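Local coordinates for glutamate ABC superfamily ATP binding cassette transporter, binding protein (Enterococcus faecium DO, PDB 5EYF) that binds glutamate between its two lobes and probably delivers it to an ABC importer, as solute-binding proteins of family 3 do, at residues E16-V21 and N78-I83; K47-K52 and E220-D225; D97-Y102 and A214-L219. One frame throughout, in Å; residues are numbered along the deposited sequence.

Interaction 1 (E16-V21 and N78-I83)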
ATOM      1  N   GLU B  16       9.353 -15.364 -26.522  0.52 26.58           N
ATOM      2  CA  GLU B  16       9.150 -15.928 -25.193  0.52 26.25           C
ATOM      3  C   GLU B  16       9.632 -14.936 -24.141  0.52 25.35           C
ATOM      4  O   GLU B  16      10.582 -14.181 -24.371  0.52 25.56           O
ATOM      5  CB  GLU B  16       9.902 -17.265 -25.063  0.52 27.79           C
ATOM      6  CG  GLU B  16       9.623 -18.087 -23.797  0.52 29.45           C
ATOM      7  CD  GLU B  16      10.525 -19.316 -23.709  0.52 31.51           C
ATOM      8  OE1 GLU B  16      11.765 -19.144 -23.745  0.52 32.83           O
ATOM      9  OE2 GLU B  16      10.007 -20.455 -23.637  0.52 31.97           O
ATOM     10  N   ILE B  17       8.957 -14.931 -22.989  1.00 23.78           N
ATOM     11  CA  ILE B  17       9.473 -14.305 -21.778  1.00 22.78           C
ATOM     12  C   ILE B  17       9.531 -15.368 -20.690  1.00 21.50           C
ATOM     13  O   ILE B  17       8.598 -16.164 -20.543  1.00 23.17           O
ATOM     14  CB  ILE B  17       8.613 -13.117 -21.321  1.00 22.90           C
ATOM     15  CG1 ILE B  17       8.593 -12.050 -22.411  1.00 25.59           C
ATOM     16  CG2 ILE B  17       9.130 -12.562 -19.959  1.00 22.31           C
ATOM     17  CD1 ILE B  17       7.674 -10.931 -22.068  1.00 25.96           C
ATOM     18  N   ILE B  18      10.641 -15.399 -19.948  1.00 21.80           N
ATOM     19  CA  ILE B  18      10.889 -16.395 -18.911  1.00 22.12           C
ATOM     20  C   ILE B  18      10.715 -15.730 -17.551  1.00 20.58           C
ATOM     21  O   ILE B  18      11.449 -14.796 -17.208  1.00 22.16           O
ATOM     22  CB  ILE B  18      12.295 -16.990 -19.031  1.00 23.51           C
ATOM     23  CG1 ILE B  18      12.527 -17.553 -20.441  1.00 25.24           C
ATOM     24  CG2 ILE B  18      12.488 -18.068 -17.976  1.00 24.09           C
ATOM     25  CD1 ILE B  18      13.891 -18.134 -20.634  1.00 28.55           C
ATOM     26  N   TRP B  19       9.766 -16.228 -16.775  1.00 19.24           N
ATOM     27  CA  TRP B  19       9.353 -15.589 -15.532  1.00 19.11           C
ATOM     28  C   TRP B  19       9.745 -16.464 -14.359  1.00 19.39           C
ATOM     29  O   TRP B  19       9.482 -17.669 -14.373  1.00 20.14           O
ATOM     30  CB  TRP B  19       7.845 -15.359 -15.461  1.00 20.02           C
ATOM     31  CG  TRP B  19       7.295 -14.455 -16.486  1.00 19.89           C
ATOM     32  CD1 TRP B  19       6.901 -14.793 -17.740  1.00 20.46           C
ATOM     33  CD2 TRP B  19       7.035 -13.052 -16.338  1.00 18.26           C
ATOM     34  NE1 TRP B  19       6.407 -13.682 -18.398  1.00 20.76           N
ATOM     35  CE2 TRP B  19       6.472 -12.601 -17.554  1.00 19.04           C
ATOM     36  CE3 TRP B  19       7.209 -12.139 -15.296  1.00 18.08           C
ATOM     37  CZ2 TRP B  19       6.122 -11.273 -17.775  1.00 20.03           C
ATOM     38  CZ3 TRP B  19       6.820 -10.821 -15.494  1.00 19.05           C
ATOM     39  CH2 TRP B  19       6.297 -10.392 -16.732  1.00 19.18           C
ATOM     40  N   GLY B  20      10.369 -15.855 -13.355  1.00 19.76           N
ATOM     41  CA  GLY B  20      10.610 -16.516 -12.095  1.00 19.53           C
ATOM     42  C   GLY B  20       9.451 -16.353 -11.133  1.00 19.53           C
ATOM     43  O   GLY B  20       9.089 -15.227 -10.768  1.00 20.16           O
ATOM     44  N   VAL B  21       8.840 -17.466 -10.717  1.00 19.54           N
ATOM     45  CA  VAL B  21       7.643 -17.458  -9.881  1.00 19.74           C
ATOM     46  C   VAL B  21       7.837 -18.423  -8.730  1.00 20.67           C
ATOM     47  O   VAL B  21       8.623 -19.369  -8.818  1.00 20.43           O
ATOM     48  CB  VAL B  21       6.365 -17.844 -10.682  1.00 18.99           C
ATOM     49  CG1 VAL B  21       6.034 -16.802 -11.760  1.00 19.39           C
ATOM     50  CG2 VAL B  21       6.506 -19.257 -11.309  1.00 19.32           C
ATOM     51  N   ASN B  78      19.022 -16.289 -15.712  1.00 25.97           N
ATOM     52  CA  ASN B  78      18.238 -17.517 -15.838  1.00 26.97           C
ATOM     53  C   ASN B  78      16.782 -17.220 -16.128  1.00 25.11           C
ATOM     54  O   ASN B  78      16.074 -18.061 -16.698  1.00 25.60           O
ATOM     55  CB  ASN B  78      18.293 -18.358 -14.558  1.00 27.82           C
ATOM     56  CG  ASN B  78      19.672 -18.831 -14.224  1.00 29.68           C
ATOM     57  OD1 ASN B  78      20.631 -18.058 -14.254  1.00 30.51           O
ATOM     58  ND2 ASN B  78      19.782 -20.114 -13.868  1.00 29.45           N
ATOM     59  N   ILE B  79      16.305 -16.070 -15.655  1.00 23.03           N
ATOM     60  CA  ILE B  79      14.942 -15.614 -15.856  1.00 22.00           C
ATOM     61  C   ILE B  79      15.031 -14.158 -16.288  1.00 21.56           C
ATOM     62  O   ILE B  79      16.031 -13.482 -16.037  1.00 22.52           O
ATOM     63  CB  ILE B  79      14.094 -15.746 -14.576  1.00 21.67           C
ATOM     64  CG1 ILE B  79      14.793 -15.020 -13.431  1.00 21.63           C
ATOM     65  CG2 ILE B  79      13.897 -17.204 -14.232  1.00 23.54           C
ATOM     66  CD1 ILE B  79      14.048 -15.070 -12.108  1.00 21.52           C
ATOM     67  N   ASP B  80      13.970 -13.683 -16.955  1.00 20.67           N
ATOM     68  CA  ASP B  80      13.891 -12.306 -17.436  1.00 19.68           C
ATOM     69  C   ASP B  80      13.284 -11.373 -16.401  1.00 19.65           C
ATOM     70  O   ASP B  80      13.537 -10.157 -16.426  1.00 20.67           O
ATOM     71  CB  ASP B  80      13.044 -12.237 -18.722  1.00 19.71           C
ATOM     72  CG  ASP B  80      13.617 -13.090 -19.849  1.00 22.51           C
ATOM     73  OD1 ASP B  80      14.876 -13.211 -19.950  1.00 23.66           O
ATOM     74  OD2 ASP B  80      12.789 -13.648 -20.620  1.00 23.37           O
ATOM     75  N   ALA B  81      12.448 -11.908 -15.522  1.00 18.82           N
ATOM     76  CA  ALA B  81      11.755 -11.078 -14.543  1.00 17.85           C
ATOM     77  C   ALA B  81      11.342 -11.964 -13.384  1.00 18.39           C
ATOM     78  O   ALA B  81      11.082 -13.165 -13.574  1.00 19.59           O
ATOM     79  CB  ALA B  81      10.518 -10.395 -15.175  1.00 18.79           C
ATOM     80  N   ILE B  82      11.280 -11.360 -12.186  1.00 18.25           N
ATOM     81  CA  ILE B  82      10.737 -12.004 -10.993  1.00 16.87           C
ATOM     82  C   ILE B  82       9.329 -11.492 -10.765  1.00 16.47           C
ATOM     83  O   ILE B  82       9.123 -10.280 -10.608  1.00 17.56           O
ATOM     84  CB  ILE B  82      11.563 -11.716  -9.735  1.00 17.51           C
ATOM     85  CG1 ILE B  82      13.022 -12.135  -9.873  1.00 17.60           C
ATOM     86  CG2 ILE B  82      10.916 -12.410  -8.545  1.00 17.34           C
ATOM     87  CD1 ILE B  82      13.894 -11.505  -8.743  1.00 18.31           C
ATOM     88  N   ILE B  83       8.350 -12.388 -10.745  1.00 16.79           N
ATOM     89  CA  ILE B  83       7.024 -12.029 -10.246  1.00 15.41           C
ATOM     90  C   ILE B  83       6.676 -13.088  -9.202  1.00 16.81           C
ATOM     91  O   ILE B  83       6.226 -14.192  -9.521  1.00 16.86           O
ATOM     92  CB  ILE B  83       5.965 -11.870 -11.360  1.00 15.46           C
ATOM     93  CG1 ILE B  83       4.697 -11.240 -10.778  1.00 15.53           C
ATOM     94  CG2 ILE B  83       5.670 -13.144 -12.167  1.00 15.90           C
ATOM     95  CD1 ILE B  83       3.709 -10.848 -11.887  1.00 17.46           C
TER
HETATM   96  O   HOH W   1      13.202 -14.492 -23.089  1.00 29.06           O
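Asp80 OD2 is gripped by two donors: the backbone N of Ile18 reaches it at 2.9 Å, coming from above the carboxylate plane, and a water that also donates to Glu16 O supplies the second bond. The other oxygen, OD1, forms a salt bridge with Arg10, so this buried carboxylate is well supplied and probably keeps its charge. The setting is a parallel sheet in which strand 16-21 lies between 59-64 and 81-82, the 2-1-3 start of the strand order of type II periplasmic-binding proteins.

Ile18 O receives Asp80 N at 2.8 Å and, weakly, Ala81 N. Beyond it the ladder is regular: Gly20 N donates to Ala81 O at 2.8 Å, nearly straight at 173°, and Gly20 O in turn accepts Ile83 N at 2.9 Å. Asp80 thus adds a side-chain bond just before its chain enters strand 81-82.

On the face shared by Trp19 and Ala81, Trp19 CE3, on the six-membered ring, meets Ile83 CG2 obliquely at 3.6 Å, and Ala81 CB touches both CE3 and CZ3, likewise at a slant. The indole NE1 bonds to Thr50 of helix 41-54. Across the sheet, Ile79 directs CG1 between its backbone N and carbonyl carbon (chi1 55°), which lays CD1 against Gly20 CA at 3.7 Å; Ile82, on this same face, leans on Arg70 and Leu74 of helix 70-75. At the far end Val21 and Ile83 lie side by side, with Val21 CG1 3.7 Å from Ile83 CG2.

Interaction 2 (K47-K52 and E220-D225)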
ATOM      1  N   LYS B  47       1.330 -14.061 -17.493  1.00 18.05           N
ATOM      2  CA  LYS B  47       0.798 -14.450 -18.803  1.00 18.52           C
ATOM      3  C   LYS B  47       0.174 -13.253 -19.513  1.00 18.09           C
ATOM      4  O   LYS B  47       0.386 -13.056 -20.719  1.00 18.86           O
ATOM      5  CB  LYS B  47      -0.220 -15.578 -18.642  1.00 19.19           C
ATOM      6  CG  LYS B  47       0.390 -16.883 -18.156  1.00 21.13           C
ATOM      7  CD  LYS B  47      -0.673 -17.910 -17.907  1.00 23.12           C
ATOM      8  CE  LYS B  47      -0.058 -19.242 -17.596  1.00 25.15           C
ATOM      9  NZ  LYS B  47      -1.083 -20.333 -17.635  1.00 27.02           N
ATOM     10  N   ALA B  48      -0.596 -12.444 -18.784  1.00 17.30           N
ATOM     11  CA  ALA B  48      -1.244 -11.294 -19.405  1.00 16.78           C
ATOM     12  C   ALA B  48      -0.218 -10.271 -19.894  1.00 16.17           C
ATOM     13  O   ALA B  48      -0.384  -9.678 -20.969  1.00 16.40           O
ATOM     14  CB  ALA B  48      -2.217 -10.661 -18.410  1.00 16.65           C
ATOM     15  N   ILE B  49       0.855 -10.052 -19.127  1.00 15.45           N
ATOM     16  CA  ILE B  49       1.878  -9.111 -19.554  1.00 14.97           C
ATOM     17  C   ILE B  49       2.555  -9.615 -20.806  1.00 16.41           C
ATOM     18  O   ILE B  49       2.806  -8.850 -21.746  1.00 17.72           O
ATOM     19  CB  ILE B  49       2.906  -8.903 -18.429  1.00 14.59           C
ATOM     20  CG1 ILE B  49       2.254  -8.113 -17.301  1.00 13.94           C
ATOM     21  CG2 ILE B  49       4.146  -8.177 -18.959  1.00 16.71           C
ATOM     22  CD1 ILE B  49       3.131  -8.042 -16.059  1.00 14.39           C
ATOM     23  N   THR B  50       2.873 -10.905 -20.827  1.00 16.78           N
ATOM     24  CA  THR B  50       3.525 -11.473 -21.991  1.00 18.64           C
ATOM     25  C   THR B  50       2.687 -11.286 -23.248  1.00 19.59           C
ATOM     26  O   THR B  50       3.222 -10.968 -24.323  1.00 21.00           O
ATOM     27  CB  THR B  50       3.799 -12.952 -21.746  1.00 18.55           C
ATOM     28  OG1 THR B  50       4.577 -13.077 -20.549  1.00 20.06           O
ATOM     29  CG2 THR B  50       4.643 -13.499 -22.906  1.00 19.30           C
ATOM     30  N   LYS B  51       1.369 -11.436 -23.136  1.00 18.71           N
ATOM     31  CA  LYS B  51       0.540 -11.225 -24.325  1.00 20.77           C
ATOM     32  C   LYS B  51       0.510  -9.754 -24.751  1.00 20.26           C
ATOM     33  O   LYS B  51       0.420  -9.456 -25.955  1.00 20.34           O
ATOM     34  CB  LYS B  51      -0.879 -11.747 -24.076  1.00 23.52           C
ATOM     35  CG  LYS B  51      -0.967 -13.266 -23.866  1.00 26.13           C
ATOM     36  CD  LYS B  51      -0.393 -14.051 -25.051  1.00 28.51           C
ATOM     37  CE  LYS B  51      -0.788 -15.534 -24.969  1.00 30.25           C
ATOM     38  NZ  LYS B  51      -0.065 -16.412 -25.951  1.00 30.11           N
ATOM     39  N   LYS B  52       0.564  -8.821 -23.799  1.00 20.43           N
ATOM     40  CA  LYS B  52       0.663  -7.411 -24.173  1.00 20.63           C
ATOM     41  C   LYS B  52       1.985  -7.117 -24.876  1.00 20.57           C
ATOM     42  O   LYS B  52       2.021  -6.369 -25.862  1.00 22.45           O
ATOM     43  CB  LYS B  52       0.521  -6.512 -22.935  1.00 20.53           C
ATOM     44  CG  LYS B  52      -0.840  -6.556 -22.235  1.00 20.73           C
ATOM     45  CD  LYS B  52      -1.986  -6.205 -23.165  1.00 22.03           C
ATOM     46  CE  LYS B  52      -3.242  -5.919 -22.360  1.00 23.39           C
ATOM     47  NZ  LYS B  52      -4.394  -5.801 -23.318  1.00 24.83           N
ATOM     48  N   GLU B 220       0.026  -0.884 -17.591  0.54 18.48           N
ATOM     49  CA  GLU B 220      -0.850   0.250 -17.898  0.54 20.53           C
ATOM     50  C   GLU B 220      -2.033  -0.186 -18.754  0.54 20.75           C
ATOM     51  O   GLU B 220      -3.186   0.141 -18.460  0.54 21.86           O
ATOM     52  CB  GLU B 220      -0.058   1.352 -18.608  0.54 22.62           C
ATOM     53  CG  GLU B 220      -0.854   2.631 -18.854  0.54 27.64           C
ATOM     54  CD  GLU B 220      -0.011   3.752 -19.461  0.54 34.34           C
ATOM     55  OE1 GLU B 220       1.147   3.493 -19.860  0.54 36.75           O
ATOM     56  OE2 GLU B 220      -0.505   4.897 -19.540  0.54 37.55           O
ATOM     57  N   GLU B 221      -1.757  -0.932 -19.819  1.00 19.40           N
ATOM     58  CA  GLU B 221      -2.811  -1.372 -20.724  1.00 20.25           C
ATOM     59  C   GLU B 221      -3.800  -2.291 -20.015  1.00 19.31           C
ATOM     60  O   GLU B 221      -5.011  -2.219 -20.266  1.00 20.14           O
ATOM     61  CB  GLU B 221      -2.174  -2.077 -21.917  1.00 21.59           C
ATOM     62  CG  GLU B 221      -1.476  -1.139 -22.920  1.00 26.06           C
ATOM     63  CD  GLU B 221      -0.809  -1.893 -24.071  1.00 31.55           C
ATOM     64  OE1 GLU B 221      -1.291  -2.996 -24.435  1.00 33.39           O
ATOM     65  OE2 GLU B 221       0.202  -1.380 -24.612  1.00 32.96           O
HETATM   66  N   MSE B 222      -3.308  -3.133 -19.100  1.00 18.22           N
HETATM   67  CA  MSE B 222      -4.155  -4.084 -18.402  1.00 18.16           C
HETATM   68  C   MSE B 222      -5.056  -3.390 -17.382  1.00 18.96           C
HETATM   69  O   MSE B 222      -6.195  -3.797 -17.151  1.00 19.32           O
HETATM   70  CB  MSE B 222      -3.291  -5.130 -17.693  1.00 17.50           C
HETATM   71  CG  MSE B 222      -2.567  -6.080 -18.684  1.00 16.50           C
HETATM   72 SE   MSE B 222      -1.054  -6.992 -17.886  0.76 17.96          SE
HETATM   73  CE  MSE B 222      -1.914  -7.822 -16.328  0.98 18.96           C
ATOM     74  N   HIS B 223      -4.520  -2.345 -16.749  1.00 18.76           N
ATOM     75  CA  HIS B 223      -5.367  -1.510 -15.904  1.00 19.50           C
ATOM     76  C   HIS B 223      -6.381  -0.731 -16.722  1.00 21.89           C
ATOM     77  O   HIS B 223      -7.509  -0.513 -16.263  1.00 25.22           O
ATOM     78  CB  HIS B 223      -4.516  -0.546 -15.101  1.00 19.93           C
ATOM     79  CG  HIS B 223      -3.805  -1.187 -13.970  1.00 19.32           C
ATOM     80  ND1 HIS B 223      -4.447  -1.568 -12.809  1.00 19.06           N
ATOM     81  CD2 HIS B 223      -2.497  -1.484 -13.799  1.00 18.89           C
ATOM     82  CE1 HIS B 223      -3.561  -2.081 -11.976  1.00 18.86           C
ATOM     83  NE2 HIS B 223      -2.372  -2.044 -12.552  1.00 18.56           N
ATOM     84  N   ALA B 224      -6.011  -0.320 -17.937  1.00 23.17           N
ATOM     85  CA  ALA B 224      -6.941   0.491 -18.702  1.00 25.39           C
ATOM     86  C   ALA B 224      -8.082  -0.349 -19.251  1.00 25.99           C
ATOM     87  O   ALA B 224      -9.198   0.156 -19.392  1.00 29.09           O
ATOM     88  CB  ALA B 224      -6.206   1.224 -19.820  1.00 25.61           C
ATOM     89  N   ASP B 225      -7.855  -1.619 -19.563  1.00 24.41           N
ATOM     90  CA  ASP B 225      -8.888  -2.388 -20.239  1.00 24.44           C
ATOM     91  C   ASP B 225      -9.550  -3.431 -19.354  1.00 25.49           C
ATOM     92  O   ASP B 225     -10.396  -4.186 -19.836  1.00 26.92           O
ATOM     93  CB  ASP B 225      -8.363  -3.015 -21.535  1.00 25.20           C
ATOM     94  CG  ASP B 225      -7.293  -4.085 -21.318  1.00 24.41           C
ATOM     95  OD1 ASP B 225      -7.153  -4.591 -20.190  1.00 24.21           O
ATOM     96  OD2 ASP B 225      -6.612  -4.441 -22.308  1.00 27.77           O
TER
HETATM   97  O   HOH W   2      -3.680  -3.344 -24.831  1.00 29.37           O
HETATM   98  O   HOH W   3      -0.558  -4.490 -26.502  1.00 38.52           O
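Lys52 NZ forms a salt bridge with Asp225 OD2 at 2.8 Å, meeting the syn lone pair of that oxygen, the two side chains reaching for each other from opposite directions. Asp225 OD1 is occupied as well, by Thr227 OG1 at the start of helix 227-235. A second acid stands nearby: Glu221 OE1 is 4.3 Å from Lys52 NZ, so these opposite charges merely lie near each other. Separately, a water links Glu221 OE1 to the backbone oxygen Lys52 O, the latter bond long. Glu221 OE2 pairs with Gln217 one turn back on its own helix.

The lysine chain bends at its second torsion (chi2 -57°) and then runs extended. That course takes its methylenes across the other helix: CD passes 3.5 Å from Glu221 OE1, and CE comes within 3.7 Å of Met222 CG.

Beneath these polar groups lies selenomethionine, residue Met222. Its SE sits 3.5 Å from Ile49 CG1, the two side chains crossing at about a right angle, and the bend at its last torsion (chi3 55°) turns the methyl CE onto Ala48 CB, also at 3.5 Å. Thr227 and Ile231 of helix 227-235 close over Ala48 from the neighbouring side. The axes of the two segments, 10.4 Å apart, are inclined at 104°, so 47-52 and 220-225 meet almost crosswise, near the C-terminal part of helix 209-225, and the touching patch is small.

Chemically the joint is layered: the lysine's methylenes cover Met222 while its ammonium pairs with Asp225, an apolar contact topped by an ion pair at the surface side.

Interaction 3 (D97-Y102 and A214-L219)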
ATOM      1  N   ASP B  97      15.775  -3.420 -10.835  1.00 21.28           N
ATOM      2  CA  ASP B  97      14.753  -2.426 -11.104  1.00 21.32           C
ATOM      3  C   ASP B  97      13.402  -3.070 -10.846  1.00 19.74           C
ATOM      4  O   ASP B  97      13.249  -4.293 -10.945  1.00 21.73           O
ATOM      5  CB  ASP B  97      14.825  -1.923 -12.544  1.00 23.35           C
ATOM      6  CG  ASP B  97      15.981  -0.971 -12.790  1.00 24.73           C
ATOM      7  OD1 ASP B  97      16.555  -0.430 -11.809  1.00 25.78           O
ATOM      8  OD2 ASP B  97      16.296  -0.748 -13.997  1.00 24.54           O
ATOM      9  N   PHE B  98      12.410  -2.249 -10.517  1.00 18.21           N
ATOM     10  CA  PHE B  98      11.066  -2.754 -10.280  1.00 16.39           C
ATOM     11  C   PHE B  98      10.055  -2.085 -11.200  1.00 15.26           C
ATOM     12  O   PHE B  98      10.127  -0.869 -11.442  1.00 18.25           O
ATOM     13  CB  PHE B  98      10.609  -2.483  -8.840  1.00 15.93           C
ATOM     14  CG  PHE B  98      11.186  -3.429  -7.805  1.00 17.22           C
ATOM     15  CD1 PHE B  98      10.674  -4.700  -7.665  1.00 18.01           C
ATOM     16  CD2 PHE B  98      12.165  -2.991  -6.911  1.00 18.23           C
ATOM     17  CE1 PHE B  98      11.152  -5.566  -6.694  1.00 18.75           C
ATOM     18  CE2 PHE B  98      12.652  -3.845  -5.917  1.00 19.85           C
ATOM     19  CZ  PHE B  98      12.139  -5.133  -5.802  1.00 18.74           C
ATOM     20  N   SER B  99       9.074  -2.872 -11.646  1.00 14.55           N
ATOM     21  CA  SER B  99       7.882  -2.314 -12.279  1.00 14.08           C
ATOM     22  C   SER B  99       7.065  -1.487 -11.278  1.00 14.93           C
ATOM     23  O   SER B  99       7.309  -1.468 -10.056  1.00 14.73           O
ATOM     24  CB  SER B  99       6.968  -3.416 -12.805  1.00 15.13           C
ATOM     25  OG  SER B  99       6.330  -4.112 -11.723  1.00 14.72           O
ATOM     26  N   ASP B 100       6.037  -0.854 -11.825  1.00 15.11           N
ATOM     27  CA  ASP B 100       4.950  -0.330 -11.001  1.00 12.95           C
ATOM     28  C   ASP B 100       4.377  -1.420 -10.090  1.00 12.27           C
ATOM     29  O   ASP B 100       4.388  -2.623 -10.416  1.00 13.57           O
ATOM     30  CB  ASP B 100       3.835   0.220 -11.903  1.00 16.40           C
ATOM     31  CG  ASP B 100       4.273   1.427 -12.704  1.00 21.91           C
ATOM     32  OD1 ASP B 100       5.169   2.165 -12.264  1.00 27.40           O
ATOM     33  OD2 ASP B 100       3.666   1.677 -13.756  1.00 25.35           O
ATOM     34  N   VAL B 101       3.846  -0.977  -8.953  1.00 12.45           N
ATOM     35  CA  VAL B 101       3.230  -1.876  -7.975  1.00 11.73           C
ATOM     36  C   VAL B 101       2.024  -2.562  -8.598  1.00 12.04           C
ATOM     37  O   VAL B 101       1.194  -1.925  -9.252  1.00 13.91           O
ATOM     38  CB  VAL B 101       2.831  -1.082  -6.725  1.00 12.23           C
ATOM     39  CG1 VAL B 101       1.973  -1.918  -5.722  1.00 14.53           C
ATOM     40  CG2 VAL B 101       4.085  -0.559  -6.008  1.00 14.48           C
ATOM     41  N   TYR B 102       1.915  -3.880  -8.408  1.00 12.03           N
ATOM     42  CA  TYR B 102       0.741  -4.584  -8.928  1.00 11.98           C
ATOM     43  C   TYR B 102      -0.096  -5.291  -7.846  1.00 13.05           C
ATOM     44  O   TYR B 102      -1.147  -5.871  -8.175  1.00 13.87           O
ATOM     45  CB  TYR B 102       1.159  -5.594 -10.046  1.00 11.94           C
ATOM     46  CG  TYR B 102       1.899  -6.792  -9.503  1.00 11.67           C
ATOM     47  CD1 TYR B 102       1.212  -7.981  -9.233  1.00 12.74           C
ATOM     48  CD2 TYR B 102       3.273  -6.730  -9.197  1.00 11.81           C
ATOM     49  CE1 TYR B 102       1.856  -9.067  -8.684  1.00 13.14           C
ATOM     50  CE2 TYR B 102       3.931  -7.836  -8.645  1.00 13.20           C
ATOM     51  CZ  TYR B 102       3.211  -8.974  -8.365  1.00 13.38           C
ATOM     52  OH  TYR B 102       3.838 -10.050  -7.757  1.00 14.09           O
ATOM     53  N   ALA B 214       8.556  -1.900 -21.308  1.00 19.51           N
ATOM     54  CA  ALA B 214       7.531  -2.756 -21.903  1.00 18.63           C
ATOM     55  C   ALA B 214       6.620  -3.372 -20.841  1.00 18.01           C
ATOM     56  O   ALA B 214       5.404  -3.467 -21.042  1.00 18.50           O
ATOM     57  CB  ALA B 214       8.189  -3.858 -22.739  1.00 19.16           C
ATOM     58  N   VAL B 215       7.193  -3.838 -19.726  1.00 16.69           N
ATOM     59  CA  VAL B 215       6.386  -4.406 -18.649  1.00 16.60           C
ATOM     60  C   VAL B 215       5.468  -3.347 -18.052  1.00 17.60           C
ATOM     61  O   VAL B 215       4.279  -3.603 -17.803  1.00 17.86           O
ATOM     62  CB  VAL B 215       7.311  -5.019 -17.580  1.00 15.08           C
ATOM     63  CG1 VAL B 215       6.538  -5.377 -16.307  1.00 16.52           C
ATOM     64  CG2 VAL B 215       8.039  -6.246 -18.153  1.00 17.68           C
ATOM     65  N   ASN B 216       5.992  -2.141 -17.830  1.00 17.09           N
ATOM     66  CA  ASN B 216       5.133  -1.095 -17.263  1.00 15.54           C
ATOM     67  C   ASN B 216       4.026  -0.689 -18.224  1.00 16.33           C
ATOM     68  O   ASN B 216       2.897  -0.425 -17.794  1.00 17.96           O
ATOM     69  CB  ASN B 216       5.959   0.130 -16.865  1.00 16.50           C
ATOM     70  CG  ASN B 216       6.596  -0.044 -15.514  1.00 17.09           C
ATOM     71  OD1 ASN B 216       6.098  -0.815 -14.686  1.00 17.56           O
ATOM     72  ND2 ASN B 216       7.718   0.626 -15.287  1.00 20.38           N
ATOM     73  N   GLN B 217       4.330  -0.644 -19.522  1.00 16.85           N
ATOM     74  CA  GLN B 217       3.308  -0.325 -20.505  1.00 18.70           C
ATOM     75  C   GLN B 217       2.242  -1.407 -20.543  1.00 18.56           C
ATOM     76  O   GLN B 217       1.050  -1.111 -20.658  1.00 18.95           O
ATOM     77  CB  GLN B 217       3.966  -0.164 -21.882  1.00 20.77           C
ATOM     78  CG  GLN B 217       3.007   0.101 -23.035  1.00 26.06           C
ATOM     79  CD  GLN B 217       2.328   1.444 -22.932  0.67 28.44           C
ATOM     80  OE1 GLN B 217       2.881   2.387 -22.375  0.41 29.37           O
ATOM     81  NE2 GLN B 217       1.114   1.540 -23.473  0.49 29.35           N
ATOM     82  N   ALA B 218       2.662  -2.672 -20.456  1.00 17.85           N
ATOM     83  CA  ALA B 218       1.719  -3.784 -20.412  1.00 17.94           C
ATOM     84  C   ALA B 218       0.773  -3.651 -19.223  1.00 17.82           C
ATOM     85  O   ALA B 218      -0.449  -3.780 -19.372  1.00 16.51           O
ATOM     86  CB  ALA B 218       2.484  -5.106 -20.357  1.00 17.22           C
ATOM     87  N   LEU B 219       1.326  -3.366 -18.031  1.00 16.68           N
ATOM     88  CA  LEU B 219       0.490  -3.162 -16.850  1.00 15.63           C
ATOM     89  C   LEU B 219      -0.469  -2.004 -17.054  1.00 17.27           C
ATOM     90  O   LEU B 219      -1.651  -2.110 -16.715  1.00 17.52           O
ATOM     91  CB  LEU B 219       1.346  -2.905 -15.599  1.00 15.34           C
ATOM     92  CG  LEU B 219       2.067  -4.136 -15.046  1.00 15.45           C
ATOM     93  CD1 LEU B 219       3.128  -3.689 -14.036  1.00 17.61           C
ATOM     94  CD2 LEU B 219       1.040  -5.066 -14.414  1.00 16.29           C
TER
HETATM   95  O   HOH W   4       9.075   1.151 -12.798  1.00 19.83           O
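Asn216 OD1 accepts the backbone N of Asp100 at 2.9 Å, in a bond that is straight at hydrogen (169°) while the donor lies tilted from the plane of the amide carbonyl. The asparagine belongs to helix 209-225 and stretches to the chain leaving strand 96-98. Its CG is anti to its own carbonyl carbon, and the modest second torsion (chi2 -25°) turns OD1 to Asp100 and ND2 to a water, which donates in turn to Phe98 O. One amide therefore holds the backbone ahead of Ser99 through water and the backbone after it directly.

The carboxylate of Asp100 folds back over that amide: the two planes are nearly parallel and stacked, with Asp100 CG 3.5 Å from Asn216 OD1. Ser99 presents its CB to the same oxygen at 3.3 Å and, roughly at a right angle to that, to Val215 CG1. The serine hydroxyl stands between backbone N and carbonyl carbon (chi1 71°), a position from which OG donates to Asp100 O at 2.8 Å while bonding to Ile202 N of the adjacent strand, so the hydroxyl holds its own loop and also links it to strand 198-205.

One helical turn on, Leu219 spreads its two methyls beneath the loop. CD1 lies 4.0 Å from both Ser99 OG and Asp100 O, and CD2 makes a looser approach to Tyr102 CB. From there the tyrosine ring leads off to Asp42, which bonds its OH.

Strand 198-205 pairs antiparallel with strand 96-98, and through Ile204 it also touches Val215. The chain past 97-102 continues into strand 103-112, probably as part of the hinge between lobes, while Ala218, on another side of the helix, packs on Ile49 and Lys52 of helix 41-54.

Interactions 1 and 3 are mostly buried, whereas interaction 2 reaches the surface, and their chemistry follows. Interaction 1 is built from a backbone ladder within the sheet, interaction 3 from a single side-chain amide that holds a loop, and interaction 2 mainly from side chains, ending in a salt bridge. Helix 209-225 serves both 2 and 3, whose centres lie about 10 Å apart, with Ala218 and Leu219 packing on Ile49 and so joining them. Helix 41-54 also connects interaction 2 to the sheet: the Trp19 indole, already hydrogen-bonded to that helix, also packs on Ile49. Interactions 1 and 3 meet where Ile83 CG1 touches Tyr102 OH.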